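Local atomic coordinates of type IV pilus assembly protein PilF (Pseudomonas aeruginosa, PDB entry 2HO1), a protein that is essential for the outer-membrane localization of PilQ and its assembly into dodecameric secretins, and so for type IV pilus function and twitching motility. Residues K62-D67 against D72-L77; L184-R189 against G215-K220; P193-Y198 against K220-R225. One frame throughout, in Å; residues are numbered along the deposited sequence.

Contact 1: residues K62-D67 against D72-L77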
ATOM      1  N   LYS A  62      24.449 -24.620  -3.672  1.00 45.67           N
ATOM      2  CA  LYS A  62      25.049 -24.798  -4.997  1.00 44.88           C
ATOM      3  C   LYS A  62      24.542 -23.685  -5.895  1.00 43.87           C
ATOM      4  O   LYS A  62      25.311 -23.050  -6.606  1.00 43.17           O
ATOM      5  CB  LYS A  62      24.690 -26.159  -5.606  1.00 46.18           C
ATOM      6  CG  LYS A  62      25.378 -27.342  -4.949  1.00 49.77           C
ATOM      7  CD  LYS A  62      25.034 -28.659  -5.660  1.00 51.53           C
ATOM      8  CE  LYS A  62      25.640 -29.864  -4.930  1.00 53.39           C
ATOM      9  NZ  LYS A  62      25.192 -31.178  -5.517  1.00 54.31           N
ATOM     10  N   ALA A  63      23.237 -23.446  -5.865  1.00 44.16           N
ATOM     11  CA  ALA A  63      22.676 -22.363  -6.665  1.00 44.58           C
ATOM     12  C   ALA A  63      23.401 -21.059  -6.331  1.00 44.58           C
ATOM     13  O   ALA A  63      23.766 -20.291  -7.229  1.00 43.54           O
ATOM     14  CB  ALA A  63      21.213 -22.208  -6.387  1.00 42.37           C
ATOM     15  N   LEU A  64      23.604 -20.817  -5.039  1.00 43.05           N
ATOM     16  CA  LEU A  64      24.283 -19.609  -4.595  1.00 44.66           C
ATOM     17  C   LEU A  64      25.780 -19.568  -4.933  1.00 46.01           C
ATOM     18  O   LEU A  64      26.337 -18.488  -5.096  1.00 45.73           O
ATOM     19  CB  LEU A  64      24.061 -19.402  -3.085  1.00 43.36           C
ATOM     20  CG  LEU A  64      22.648 -18.890  -2.744  1.00 43.17           C
ATOM     21  CD1 LEU A  64      22.405 -18.943  -1.227  1.00 42.42           C
ATOM     22  CD2 LEU A  64      22.473 -17.469  -3.292  1.00 39.84           C
ATOM     23  N   GLU A  65      26.433 -20.731  -5.032  1.00 46.89           N
ATOM     24  CA  GLU A  65      27.851 -20.751  -5.383  1.00 47.86           C
ATOM     25  C   GLU A  65      27.991 -20.322  -6.855  1.00 49.43           C
ATOM     26  O   GLU A  65      28.982 -19.710  -7.240  1.00 51.54           O
ATOM     27  CB  GLU A  65      28.441 -22.137  -5.161  1.00 45.18           C
ATOM     28  N   ILE A  66      26.985 -20.647  -7.661  1.00 49.60           N
ATOM     29  CA  ILE A  66      26.912 -20.277  -9.063  1.00 49.38           C
ATOM     30  C   ILE A  66      26.501 -18.822  -9.214  1.00 51.17           C
ATOM     31  O   ILE A  66      26.985 -18.127 -10.103  1.00 53.65           O
ATOM     32  CB  ILE A  66      25.891 -21.148  -9.810  1.00 48.25           C
ATOM     33  CG1 ILE A  66      26.479 -22.524 -10.116  1.00 48.98           C
ATOM     34  CG2 ILE A  66      25.431 -20.457 -11.077  1.00 48.90           C
ATOM     35  CD1 ILE A  66      25.443 -23.559 -10.482  1.00 45.46           C
ATOM     36  N   ASP A  67      25.581 -18.356  -8.376  1.00 50.14           N
ATOM     37  CA  ASP A  67      25.115 -16.975  -8.476  1.00 49.40           C
ATOM     38  C   ASP A  67      24.846 -16.405  -7.087  1.00 50.07           C
ATOM     39  O   ASP A  67      23.717 -16.457  -6.586  1.00 48.06           O
ATOM     40  CB  ASP A  67      23.846 -16.918  -9.330  1.00 49.59           C
ATOM     41  CG  ASP A  67      23.296 -15.505  -9.462  1.00 49.56           C
ATOM     42  OD1 ASP A  67      23.984 -14.559  -9.032  1.00 49.44           O
ATOM     43  OD2 ASP A  67      22.181 -15.340 -10.003  1.00 49.69           O
ATOM     44  N   ASP A  72      16.061 -15.639  -5.885  1.00 35.84           N
ATOM     45  CA  ASP A  72      15.243 -16.803  -5.626  1.00 37.23           C
ATOM     46  C   ASP A  72      15.968 -17.816  -4.720  1.00 35.83           C
ATOM     47  O   ASP A  72      15.313 -18.534  -3.973  1.00 36.23           O
ATOM     48  CB  ASP A  72      14.834 -17.495  -6.935  1.00 41.64           C
ATOM     49  CG  ASP A  72      13.699 -16.775  -7.674  1.00 45.13           C
ATOM     50  OD1 ASP A  72      13.189 -15.736  -7.205  1.00 48.61           O
ATOM     51  OD2 ASP A  72      13.309 -17.277  -8.744  1.00 49.51           O
ATOM     52  N   ALA A  73      17.293 -17.884  -4.794  1.00 33.31           N
ATOM     53  CA  ALA A  73      18.031 -18.832  -3.954  1.00 33.58           C
ATOM     54  C   ALA A  73      18.077 -18.313  -2.520  1.00 34.05           C
ATOM     55  O   ALA A  73      17.897 -19.076  -1.553  1.00 33.60           O
ATOM     56  CB  ALA A  73      19.426 -19.056  -4.492  1.00 32.97           C
ATOM     57  N   HIS A  74      18.325 -17.018  -2.369  1.00 33.13           N
ATOM     58  CA  HIS A  74      18.301 -16.441  -1.021  1.00 33.92           C
ATOM     59  C   HIS A  74      16.902 -16.613  -0.422  1.00 33.38           C
ATOM     60  O   HIS A  74      16.743 -17.034   0.731  1.00 32.35           O
ATOM     61  CB  HIS A  74      18.662 -14.972  -1.079  1.00 34.10           C
ATOM     62  CG  HIS A  74      20.122 -14.741  -1.246  1.00 33.70           C
ATOM     63  ND1 HIS A  74      21.053 -15.202  -0.338  1.00 36.75           N
ATOM     64  CD2 HIS A  74      20.818 -14.113  -2.218  1.00 35.50           C
ATOM     65  CE1 HIS A  74      22.261 -14.864  -0.746  1.00 37.27           C
ATOM     66  NE2 HIS A  74      22.148 -14.201  -1.883  1.00 37.78           N
ATOM     67  N   ALA A  75      15.880 -16.338  -1.223  1.00 31.57           N
ATOM     68  CA  ALA A  75      14.498 -16.447  -0.749  1.00 30.26           C
ATOM     69  C   ALA A  75      14.117 -17.853  -0.285  1.00 30.71           C
ATOM     70  O   ALA A  75      13.430 -18.027   0.720  1.00 32.30           O
ATOM     71  CB  ALA A  75      13.539 -15.973  -1.845  1.00 32.27           C
ATOM     72  N   ALA A  76      14.544 -18.867  -1.029  1.00 30.89           N
ATOM     73  CA  ALA A  76      14.257 -20.243  -0.658  1.00 29.25           C
ATOM     74  C   ALA A  76      15.012 -20.597   0.628  1.00 29.79           C
ATOM     75  O   ALA A  76      14.467 -21.239   1.529  1.00 29.90           O
ATOM     76  CB  ALA A  76      14.675 -21.189  -1.802  1.00 29.65           C
ATOM     77  N   LEU A  77      16.276 -20.200   0.702  1.00 29.08           N
ATOM     78  CA  LEU A  77      17.070 -20.468   1.903  1.00 31.34           C
ATOM     79  C   LEU A  77      16.378 -19.789   3.100  1.00 30.92           C
ATOM     80  O   LEU A  77      16.336 -20.344   4.188  1.00 32.02           O
ATOM     81  CB  LEU A  77      18.495 -19.951   1.707  1.00 33.34           C
ATOM     82  CG  LEU A  77      19.598 -20.405   2.675  1.00 37.25           C
ATOM     83  CD1 LEU A  77      19.669 -21.943   2.770  1.00 35.44           C
ATOM     84  CD2 LEU A  77      20.928 -19.844   2.148  1.00 37.71           C
TER
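The imidazole of His74 carries the CD2 methyl of Leu64 on one face: the methyl carbon lies 3.7 Å from the centroid of the His74 ring and 16° off its normal, a CH-pi contact displaced a little toward the rim, on the side of NE2 and CE1. Both nitrogens of the ring are engaged elsewhere, ND1 with Glu93 OE1 and NE2 with the carbonyl oxygen of Pro68, and these two hydrogen bonds fix the rotation of the imidazole and hold its face toward the leucine. With a carbonyl at NE2 and a carboxylate at ND1, both acceptors, the ring may well be protonated. Leu64 spreads its two branches over helix 71-83. While CD2 serves the histidine and also rests 3.6 Å from Ala73 CB, CD1 reaches the other way along the helix to Leu77 CD2 at 3.8 Å. Leu77 has its CG anti to the backbone N (chi1 -165°), which carries that methyl toward the leucine. Ala63 CB faces Ala73 CB at 4.1 Å; with such small side chains here the backbones come close, the CA atoms of Leu64 and Ala73 6.3 Å apart. The short helical segments run nearly antiparallel, at 151° with axes 9.6 Å apart, and join the end of what is probably the first tetratricopeptide repeat to the helix that follows it. Helix 33-49 covers the Ala63 side through Tyr40 and Ile41, and receives Ala76 on Leu45; helix 87-100 packs against His74 through Lys96 and Ala97.

Contact 2: residues L184-R189 against G215-K220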
ATOM      1  N   LEU A 184     -15.500 -10.913  11.770  1.00 40.87           N
ATOM      2  CA  LEU A 184     -15.604  -9.465  11.876  1.00 42.25           C
ATOM      3  C   LEU A 184     -17.041  -9.015  11.804  1.00 41.48           C
ATOM      4  O   LEU A 184     -17.489  -8.242  12.639  1.00 43.68           O
ATOM      5  CB  LEU A 184     -14.802  -8.789  10.772  1.00 42.82           C
ATOM      6  CG  LEU A 184     -13.296  -8.937  10.939  1.00 41.87           C
ATOM      7  CD1 LEU A 184     -12.602  -8.443   9.681  1.00 43.24           C
ATOM      8  CD2 LEU A 184     -12.849  -8.172  12.159  1.00 40.36           C
ATOM      9  N   LEU A 185     -17.776  -9.506  10.814  1.00 42.09           N
ATOM     10  CA  LEU A 185     -19.179  -9.113  10.672  1.00 43.58           C
ATOM     11  C   LEU A 185     -19.985  -9.527  11.896  1.00 44.94           C
ATOM     12  O   LEU A 185     -20.806  -8.753  12.399  1.00 44.60           O
ATOM     13  CB  LEU A 185     -19.763  -9.721   9.406  1.00 42.56           C
ATOM     14  CG  LEU A 185     -19.041  -9.176   8.176  1.00 43.79           C
ATOM     15  CD1 LEU A 185     -19.386 -10.024   6.940  1.00 41.64           C
ATOM     16  CD2 LEU A 185     -19.427  -7.695   7.993  1.00 43.22           C
ATOM     17  N   TYR A 186     -19.753 -10.739  12.388  1.00 46.30           N
ATOM     18  CA  TYR A 186     -20.443 -11.184  13.584  1.00 47.73           C
ATOM     19  C   TYR A 186     -20.200 -10.198  14.710  1.00 50.07           C
ATOM     20  O   TYR A 186     -21.136  -9.748  15.364  1.00 52.21           O
ATOM     21  CB  TYR A 186     -19.994 -12.580  14.010  1.00 48.91           C
ATOM     22  CG  TYR A 186     -20.572 -12.997  15.341  1.00 48.98           C
ATOM     23  CD1 TYR A 186     -21.903 -13.370  15.453  1.00 50.81           C
ATOM     24  CD2 TYR A 186     -19.795 -12.998  16.486  1.00 50.00           C
ATOM     25  CE1 TYR A 186     -22.438 -13.742  16.666  1.00 52.00           C
ATOM     26  CE2 TYR A 186     -20.323 -13.368  17.704  1.00 53.59           C
ATOM     27  CZ  TYR A 186     -21.646 -13.740  17.787  1.00 52.99           C
ATOM     28  OH  TYR A 186     -22.178 -14.111  18.999  1.00 54.24           O
ATOM     29  N   LYS A 187     -18.935  -9.857  14.929  1.00 52.05           N
ATOM     30  CA  LYS A 187     -18.596  -8.926  15.990  1.00 52.99           C
ATOM     31  C   LYS A 187     -19.240  -7.554  15.776  1.00 55.08           C
ATOM     32  O   LYS A 187     -19.436  -6.818  16.737  1.00 55.03           O
ATOM     33  CB  LYS A 187     -17.079  -8.777  16.108  1.00 52.68           C
ATOM     34  CG  LYS A 187     -16.354  -9.910  16.841  1.00 50.36           C
ATOM     35  CD  LYS A 187     -14.857  -9.626  16.846  1.00 50.40           C
ATOM     36  CE  LYS A 187     -14.093 -10.610  17.698  1.00 52.26           C
ATOM     37  NZ  LYS A 187     -14.331 -12.007  17.243  1.00 55.00           N
ATOM     38  N   GLU A 188     -19.560  -7.222  14.523  1.00 56.54           N
ATOM     39  CA  GLU A 188     -20.196  -5.945  14.167  1.00 58.40           C
ATOM     40  C   GLU A 188     -21.721  -6.040  14.236  1.00 58.89           C
ATOM     41  O   GLU A 188     -22.416  -5.068  13.936  1.00 58.63           O
ATOM     42  CB  GLU A 188     -19.867  -5.544  12.725  1.00 60.33           C
ATOM     43  CG  GLU A 188     -18.495  -4.973  12.467  1.00 64.42           C
ATOM     44  CD  GLU A 188     -18.259  -4.718  10.984  1.00 64.58           C
ATOM     45  OE1 GLU A 188     -19.195  -4.263  10.299  1.00 67.29           O
ATOM     46  OE2 GLU A 188     -17.138  -4.960  10.503  1.00 67.49           O
ATOM     47  N   ARG A 189     -22.230  -7.220  14.576  1.00 59.03           N
ATOM     48  CA  ARG A 189     -23.670  -7.453  14.646  1.00 58.70           C
ATOM     49  C   ARG A 189     -24.306  -7.510  13.250  1.00 57.03           C
ATOM     50  O   ARG A 189     -25.521  -7.512  13.133  1.00 58.84           O
ATOM     51  CB  ARG A 189     -24.352  -6.356  15.464  1.00 61.33           C
ATOM     52  CG  ARG A 189     -23.877  -6.229  16.893  1.00 64.71           C
ATOM     53  CD  ARG A 189     -24.614  -7.187  17.807  1.00 67.42           C
ATOM     54  NE  ARG A 189     -24.248  -7.003  19.210  1.00 70.18           N
ATOM     55  CZ  ARG A 189     -24.312  -5.842  19.863  1.00 71.76           C
ATOM     56  NH1 ARG A 189     -24.725  -4.739  19.241  1.00 72.27           N
ATOM     57  NH2 ARG A 189     -23.978  -5.784  21.149  1.00 71.67           N
ATOM     58  N   GLY A 215     -19.905 -20.584  14.377  1.00 49.11           N
ATOM     59  CA  GLY A 215     -21.052 -21.149  13.686  1.00 52.02           C
ATOM     60  C   GLY A 215     -22.196 -21.418  14.652  1.00 54.03           C
ATOM     61  O   GLY A 215     -23.371 -21.258  14.320  1.00 55.99           O
ATOM     62  N   ILE A 216     -21.851 -21.854  15.856  1.00 54.35           N
ATOM     63  CA  ILE A 216     -22.845 -22.108  16.883  1.00 55.24           C
ATOM     64  C   ILE A 216     -23.548 -20.812  17.243  1.00 55.63           C
ATOM     65  O   ILE A 216     -24.774 -20.754  17.272  1.00 56.27           O
ATOM     66  CB  ILE A 216     -22.221 -22.716  18.147  1.00 54.29           C
ATOM     67  CG1 ILE A 216     -21.944 -24.205  17.940  1.00 53.58           C
ATOM     68  CG2 ILE A 216     -23.134 -22.505  19.339  1.00 53.52           C
ATOM     69  CD1 ILE A 216     -21.035 -24.805  18.981  1.00 52.40           C
ATOM     70  N   ARG A 217     -22.784 -19.758  17.512  1.00 55.14           N
ATOM     71  CA  ARG A 217     -23.399 -18.479  17.862  1.00 55.39           C
ATOM     72  C   ARG A 217     -24.217 -17.878  16.701  1.00 56.48           C
ATOM     73  O   ARG A 217     -25.198 -17.165  16.939  1.00 56.53           O
ATOM     74  CB  ARG A 217     -22.333 -17.491  18.344  1.00 54.34           C
ATOM     75  CG  ARG A 217     -21.733 -17.852  19.703  1.00 53.34           C
ATOM     76  CD  ARG A 217     -20.445 -17.108  19.941  1.00 52.85           C
ATOM     77  NE  ARG A 217     -19.935 -17.228  21.307  1.00 51.07           N
ATOM     78  CZ  ARG A 217     -18.720 -16.814  21.676  1.00 53.12           C
ATOM     79  NH1 ARG A 217     -17.890 -16.277  20.778  1.00 50.16           N
ATOM     80  NH2 ARG A 217     -18.317 -16.945  22.935  1.00 52.01           N
ATOM     81  N   LEU A 218     -23.831 -18.171  15.459  1.00 56.33           N
ATOM     82  CA  LEU A 218     -24.578 -17.659  14.315  1.00 57.56           C
ATOM     83  C   LEU A 218     -25.895 -18.419  14.186  1.00 59.85           C
ATOM     84  O   LEU A 218     -26.939 -17.814  13.917  1.00 61.06           O
ATOM     85  CB  LEU A 218     -23.775 -17.777  13.015  1.00 55.48           C
ATOM     86  CG  LEU A 218     -22.769 -16.644  12.752  1.00 56.30           C
ATOM     87  CD1 LEU A 218     -22.019 -16.894  11.446  1.00 55.71           C
ATOM     88  CD2 LEU A 218     -23.501 -15.307  12.694  1.00 54.79           C
ATOM     89  N   ALA A 219     -25.851 -19.738  14.379  1.00 61.25           N
ATOM     90  CA  ALA A 219     -27.055 -20.574  14.308  1.00 62.02           C
ATOM     91  C   ALA A 219     -28.086 -20.054  15.313  1.00 62.44           C
ATOM     92  O   ALA A 219     -29.268 -19.907  14.999  1.00 62.10           O
ATOM     93  CB  ALA A 219     -26.702 -22.024  14.624  1.00 61.41           C
ATOM     94  N   LYS A 220     -27.622 -19.768  16.525  1.00 63.35           N
ATOM     95  CA  LYS A 220     -28.495 -19.258  17.571  1.00 64.98           C
ATOM     96  C   LYS A 220     -29.205 -17.987  17.123  1.00 65.83           C
ATOM     97  O   LYS A 220     -30.381 -17.787  17.425  1.00 66.78           O
ATOM     98  CB  LYS A 220     -27.700 -18.979  18.845  1.00 65.47           C
ATOM     99  CG  LYS A 220     -27.174 -20.229  19.553  1.00 67.20           C
ATOM    100  CD  LYS A 220     -26.570 -19.842  20.897  1.00 68.34           C
ATOM    101  CE  LYS A 220     -26.341 -21.052  21.776  1.00 70.14           C
ATOM    102  NZ  LYS A 220     -26.308 -20.655  23.210  1.00 71.75           N
TER
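Tyr186 reaches across from the end of helix 175-187 and lays its phenol against Arg217 and Leu218, neighbours on helix 209-221. The tyrosine and arginine side chains cross at about a right angle, yet the phenol ring and the guanidinium are turned to nearly the same plane, 7° apart. They are not stacked: it is the aliphatic part of Arg217 that does the touching, with its CB 3.4 Å and its CD 3.6 Å from Tyr186 OH, so the hydroxyl end of the phenol rests across the arginine stem. From CG to NE that stem is extended and runs on past the hydroxyl, taking the charged head to Glu247, where NH2 forms a salt bridge. Leu218 meets the ring nearer its root. Its CD2 comes within 3.7 Å of Tyr186 CD1, and the leucine and the phenol run antiparallel alongside one another. Tyr186 has CG anti to the backbone N (chi1 173°), which sends the ring out from its helix toward helix 209-221; the CA atoms of Tyr186 and Leu218 stay 7.7 Å apart. The contact thus joins the first helix of the probable repeat 5 to that of the probable repeat 6. Between them in sequence comes helix 191-202, which receives Leu185 on Pro193, Ala194 and Tyr197 and Leu218 on Tyr198, while helix 225-238 covers Ile216 and Ala219.

Contact 3: residues P193-Y198 against K220-R225; sequences PARQYY and KVFEDR
The turn that links helix 209-221 to helix 225-238 in the probable sixth tetratricopeptide repeat meets helix 191-202 of the probable fifth; between 193-198 and 220-225 the contact is carried by Arg195 and Phe222. Phe222 is the first residue to leave the helical conformation, and its ring is laid over the aliphatic stem of the arginine. Arg195 CD sits almost exactly above the ring centre, 3.5 Å from the centroid of Phe222 and 10° off the normal, a CH-pi contact. Nearer the backbone of the arginine, its CB lies on the same side of the ring plane but out past the rim, 3.7 Å from Phe222 CE2. The guanidinium follows over the other end: Arg195 CZ is 4.2 Å from the centroid of the Phe222 ring, a cation-pi contact, with the two planes inclined at 40°. NH1 comes closest, a tight approach of 3.0 Å to Phe222 CD1, and Phe222 CB lies over one face of the guanidinium. The arginine reaches this place with its CG anti to the backbone N (chi1 174°) and the chain stretched from CG to NE, so that CB, CD and CZ pass across the ring in succession. Tyr191 and Val192, from the start of helix 191-202, also touch Phe222. Asp224, at the N-cap of the next helix, binds the backbone N of Thr227 through OD1; its OD2 stands 4.5 Å from Arg195 NH2, too long for a salt bridge. The aromatic face therefore takes up both the aliphatic and the charged part of one long side chain at the partly exposed surface, and the carboxylate of Asp224 probably adds a mild electrostatic pull on the guanidinium.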
ATOM      1  N   PRO A 193     -24.640 -10.708   6.661  1.00 49.17           N
ATOM      2  CA  PRO A 193     -23.425 -10.808   5.842  1.00 48.52           C
ATOM      3  C   PRO A 193     -22.475 -11.821   6.523  1.00 46.87           C
ATOM      4  O   PRO A 193     -21.801 -12.600   5.855  1.00 45.81           O
ATOM      5  CB  PRO A 193     -22.854  -9.391   5.881  1.00 48.06           C
ATOM      6  CG  PRO A 193     -24.022  -8.545   6.169  1.00 50.22           C
ATOM      7  CD  PRO A 193     -24.843  -9.337   7.147  1.00 49.45           C
ATOM      8  N   ALA A 194     -22.451 -11.798   7.853  1.00 45.17           N
ATOM      9  CA  ALA A 194     -21.590 -12.699   8.629  1.00 46.18           C
ATOM     10  C   ALA A 194     -21.875 -14.142   8.261  1.00 47.22           C
ATOM     11  O   ALA A 194     -20.980 -14.907   7.901  1.00 44.82           O
ATOM     12  CB  ALA A 194     -21.826 -12.488  10.122  1.00 43.92           C
ATOM     13  N   ARG A 195     -23.152 -14.496   8.353  1.00 50.39           N
ATOM     14  CA  ARG A 195     -23.625 -15.830   8.045  1.00 51.49           C
ATOM     15  C   ARG A 195     -23.259 -16.214   6.634  1.00 50.41           C
ATOM     16  O   ARG A 195     -22.857 -17.340   6.346  1.00 50.72           O
ATOM     17  CB  ARG A 195     -25.133 -15.869   8.192  1.00 55.72           C
ATOM     18  CG  ARG A 195     -25.732 -17.178   7.753  1.00 61.61           C
ATOM     19  CD  ARG A 195     -27.202 -17.213   8.040  1.00 65.79           C
ATOM     20  NE  ARG A 195     -27.671 -18.586   8.088  1.00 69.42           N
ATOM     21  CZ  ARG A 195     -28.950 -18.921   8.170  1.00 71.76           C
ATOM     22  NH1 ARG A 195     -29.878 -17.971   8.205  1.00 72.10           N
ATOM     23  NH2 ARG A 195     -29.296 -20.205   8.234  1.00 72.76           N
ATOM     24  N   GLN A 196     -23.413 -15.267   5.733  1.00 50.64           N
ATOM     25  CA  GLN A 196     -23.089 -15.533   4.351  1.00 50.71           C
ATOM     26  C   GLN A 196     -21.649 -15.937   4.194  1.00 49.98           C
ATOM     27  O   GLN A 196     -21.360 -16.944   3.548  1.00 50.69           O
ATOM     28  CB  GLN A 196     -23.369 -14.309   3.502  1.00 53.52           C
ATOM     29  CG  GLN A 196     -24.847 -14.060   3.295  1.00 56.75           C
ATOM     30  CD  GLN A 196     -25.088 -12.901   2.380  1.00 59.32           C
ATOM     31  OE1 GLN A 196     -24.994 -11.735   2.796  1.00 60.70           O
ATOM     32  NE2 GLN A 196     -25.376 -13.199   1.108  1.00 59.46           N
ATOM     33  N   TYR A 197     -20.741 -15.154   4.779  1.00 47.16           N
ATOM     34  CA  TYR A 197     -19.325 -15.462   4.677  1.00 46.41           C
ATOM     35  C   TYR A 197     -19.014 -16.761   5.420  1.00 45.17           C
ATOM     36  O   TYR A 197     -18.160 -17.537   5.000  1.00 43.46           O
ATOM     37  CB  TYR A 197     -18.483 -14.295   5.218  1.00 45.39           C
ATOM     38  CG  TYR A 197     -18.264 -13.197   4.199  1.00 44.31           C
ATOM     39  CD1 TYR A 197     -17.369 -13.363   3.146  1.00 43.31           C
ATOM     40  CD2 TYR A 197     -18.975 -11.997   4.276  1.00 44.92           C
ATOM     41  CE1 TYR A 197     -17.187 -12.361   2.192  1.00 44.40           C
ATOM     42  CE2 TYR A 197     -18.800 -10.987   3.338  1.00 42.86           C
ATOM     43  CZ  TYR A 197     -17.905 -11.168   2.299  1.00 43.81           C
ATOM     44  OH  TYR A 197     -17.685 -10.134   1.396  1.00 45.69           O
ATOM     45  N   TYR A 198     -19.722 -17.007   6.513  1.00 46.27           N
ATOM     46  CA  TYR A 198     -19.492 -18.234   7.252  1.00 48.76           C
ATOM     47  C   TYR A 198     -19.839 -19.435   6.368  1.00 50.57           C
ATOM     48  O   TYR A 198     -19.041 -20.366   6.213  1.00 50.81           O
ATOM     49  CB  TYR A 198     -20.347 -18.298   8.504  1.00 48.02           C
ATOM     50  CG  TYR A 198     -19.953 -19.458   9.372  1.00 50.15           C
ATOM     51  CD1 TYR A 198     -20.543 -20.717   9.200  1.00 51.94           C
ATOM     52  CD2 TYR A 198     -18.971 -19.311  10.356  1.00 48.99           C
ATOM     53  CE1 TYR A 198     -20.168 -21.801   9.994  1.00 51.97           C
ATOM     54  CE2 TYR A 198     -18.583 -20.377  11.148  1.00 50.58           C
ATOM     55  CZ  TYR A 198     -19.181 -21.624  10.968  1.00 53.00           C
ATOM     56  OH  TYR A 198     -18.780 -22.685  11.756  1.00 52.54           O
ATOM     57  N   LYS A 220     -27.622 -19.768  16.525  1.00 63.35           N
ATOM     58  CA  LYS A 220     -28.495 -19.258  17.571  1.00 64.98           C
ATOM     59  C   LYS A 220     -29.205 -17.987  17.123  1.00 65.83           C
ATOM     60  O   LYS A 220     -30.381 -17.787  17.425  1.00 66.78           O
ATOM     61  CB  LYS A 220     -27.700 -18.979  18.845  1.00 65.47           C
ATOM     62  CG  LYS A 220     -27.174 -20.229  19.553  1.00 67.20           C
ATOM     63  CD  LYS A 220     -26.570 -19.842  20.897  1.00 68.34           C
ATOM     64  CE  LYS A 220     -26.341 -21.052  21.776  1.00 70.14           C
ATOM     65  NZ  LYS A 220     -26.308 -20.655  23.210  1.00 71.75           N
ATOM     66  N   VAL A 221     -28.492 -17.126  16.405  1.00 66.26           N
ATOM     67  CA  VAL A 221     -29.076 -15.883  15.917  1.00 66.54           C
ATOM     68  C   VAL A 221     -30.167 -16.164  14.880  1.00 66.46           C
ATOM     69  O   VAL A 221     -31.210 -15.515  14.879  1.00 65.83           O
ATOM     70  CB  VAL A 221     -27.983 -14.963  15.298  1.00 67.05           C
ATOM     71  CG1 VAL A 221     -28.616 -13.889  14.425  1.00 65.44           C
ATOM     72  CG2 VAL A 221     -27.181 -14.308  16.414  1.00 66.00           C
ATOM     73  N   PHE A 222     -29.923 -17.141  14.013  1.00 66.74           N
ATOM     74  CA  PHE A 222     -30.882 -17.501  12.976  1.00 68.17           C
ATOM     75  C   PHE A 222     -31.711 -18.717  13.371  1.00 69.92           C
ATOM     76  O   PHE A 222     -32.124 -19.510  12.511  1.00 69.11           O
ATOM     77  CB  PHE A 222     -30.147 -17.784  11.670  1.00 67.54           C
ATOM     78  CG  PHE A 222     -29.505 -16.574  11.071  1.00 68.32           C
ATOM     79  CD1 PHE A 222     -30.212 -15.761  10.192  1.00 67.71           C
ATOM     80  CD2 PHE A 222     -28.189 -16.240  11.388  1.00 67.84           C
ATOM     81  CE1 PHE A 222     -29.619 -14.635   9.634  1.00 68.35           C
ATOM     82  CE2 PHE A 222     -27.589 -15.119  10.838  1.00 68.08           C
ATOM     83  CZ  PHE A 222     -28.306 -14.311   9.955  1.00 68.50           C
ATOM     84  N   GLU A 223     -31.928 -18.856  14.680  1.00 72.30           N
ATOM     85  CA  GLU A 223     -32.709 -19.950  15.264  1.00 73.60           C
ATOM     86  C   GLU A 223     -32.660 -21.246  14.457  1.00 73.04           C
ATOM     87  O   GLU A 223     -33.678 -21.743  13.958  1.00 72.47           O
ATOM     88  CB  GLU A 223     -34.158 -19.499  15.463  1.00 75.67           C
ATOM     89  CG  GLU A 223     -34.274 -18.326  16.421  1.00 79.29           C
ATOM     90  CD  GLU A 223     -35.611 -17.623  16.328  1.00 81.57           C
ATOM     91  OE1 GLU A 223     -36.034 -17.309  15.191  1.00 82.57           O
ATOM     92  OE2 GLU A 223     -36.227 -17.373  17.390  1.00 83.13           O
ATOM     93  N   ASP A 224     -31.448 -21.765  14.329  1.00 71.80           N
ATOM     94  CA  ASP A 224     -31.193 -23.007  13.629  1.00 70.80           C
ATOM     95  C   ASP A 224     -30.662 -23.957  14.716  1.00 71.10           C
ATOM     96  O   ASP A 224     -29.453 -24.073  14.922  1.00 70.92           O
ATOM     97  CB  ASP A 224     -30.148 -22.761  12.542  1.00 68.86           C
ATOM     98  CG  ASP A 224     -29.726 -24.027  11.842  1.00 67.46           C
ATOM     99  OD1 ASP A 224     -30.041 -25.123  12.347  1.00 65.46           O
ATOM    100  OD2 ASP A 224     -29.061 -23.921  10.790  1.00 66.45           O
ATOM    101  N   ARG A 225     -31.583 -24.615  15.422  1.00 71.89           N
ATOM    102  CA  ARG A 225     -31.235 -25.539  16.504  1.00 71.81           C
ATOM    103  C   ARG A 225     -30.387 -26.716  16.047  1.00 71.04           C
ATOM    104  O   ARG A 225     -29.542 -27.200  16.797  1.00 70.11           O
ATOM    105  CB  ARG A 225     -32.501 -26.085  17.179  1.00 73.83           C
ATOM    106  CG  ARG A 225     -33.358 -25.045  17.883  1.00 75.80           C
ATOM    107  CD  ARG A 225     -34.499 -25.705  18.648  1.00 77.52           C
ATOM    108  NE  ARG A 225     -35.433 -24.729  19.211  1.00 78.68           N
ATOM    109  CZ  ARG A 225     -36.357 -24.072  18.507  1.00 80.20           C
ATOM    110  NH1 ARG A 225     -36.495 -24.289  17.202  1.00 79.91           N
ATOM    111  NH2 ARG A 225     -37.158 -23.200  19.112  1.00 80.80           N
TER

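Contacts 2 and 3 lie together toward the C-terminal end of the superhelix, their centres 6 Å apart, and both use helix 209-221; they share Lys220. Their segments alternate along the chain, so that consecutive helices 175-187 and 191-202 are each tied to the same later helix or the turn after it. They also touch directly, where Gly215 CA packs 3.3 Å from Tyr198 CZ. Contact 1 belongs to the opposite end of the chain, its centre about 47 Å from that of contact 2 and 49 Å from that of contact 3. It falls within the TPR1-TPR4 region, the minimal part required for secretin assembly and function, whereas contacts 2 and 3 join the probable repeats 5 and 6.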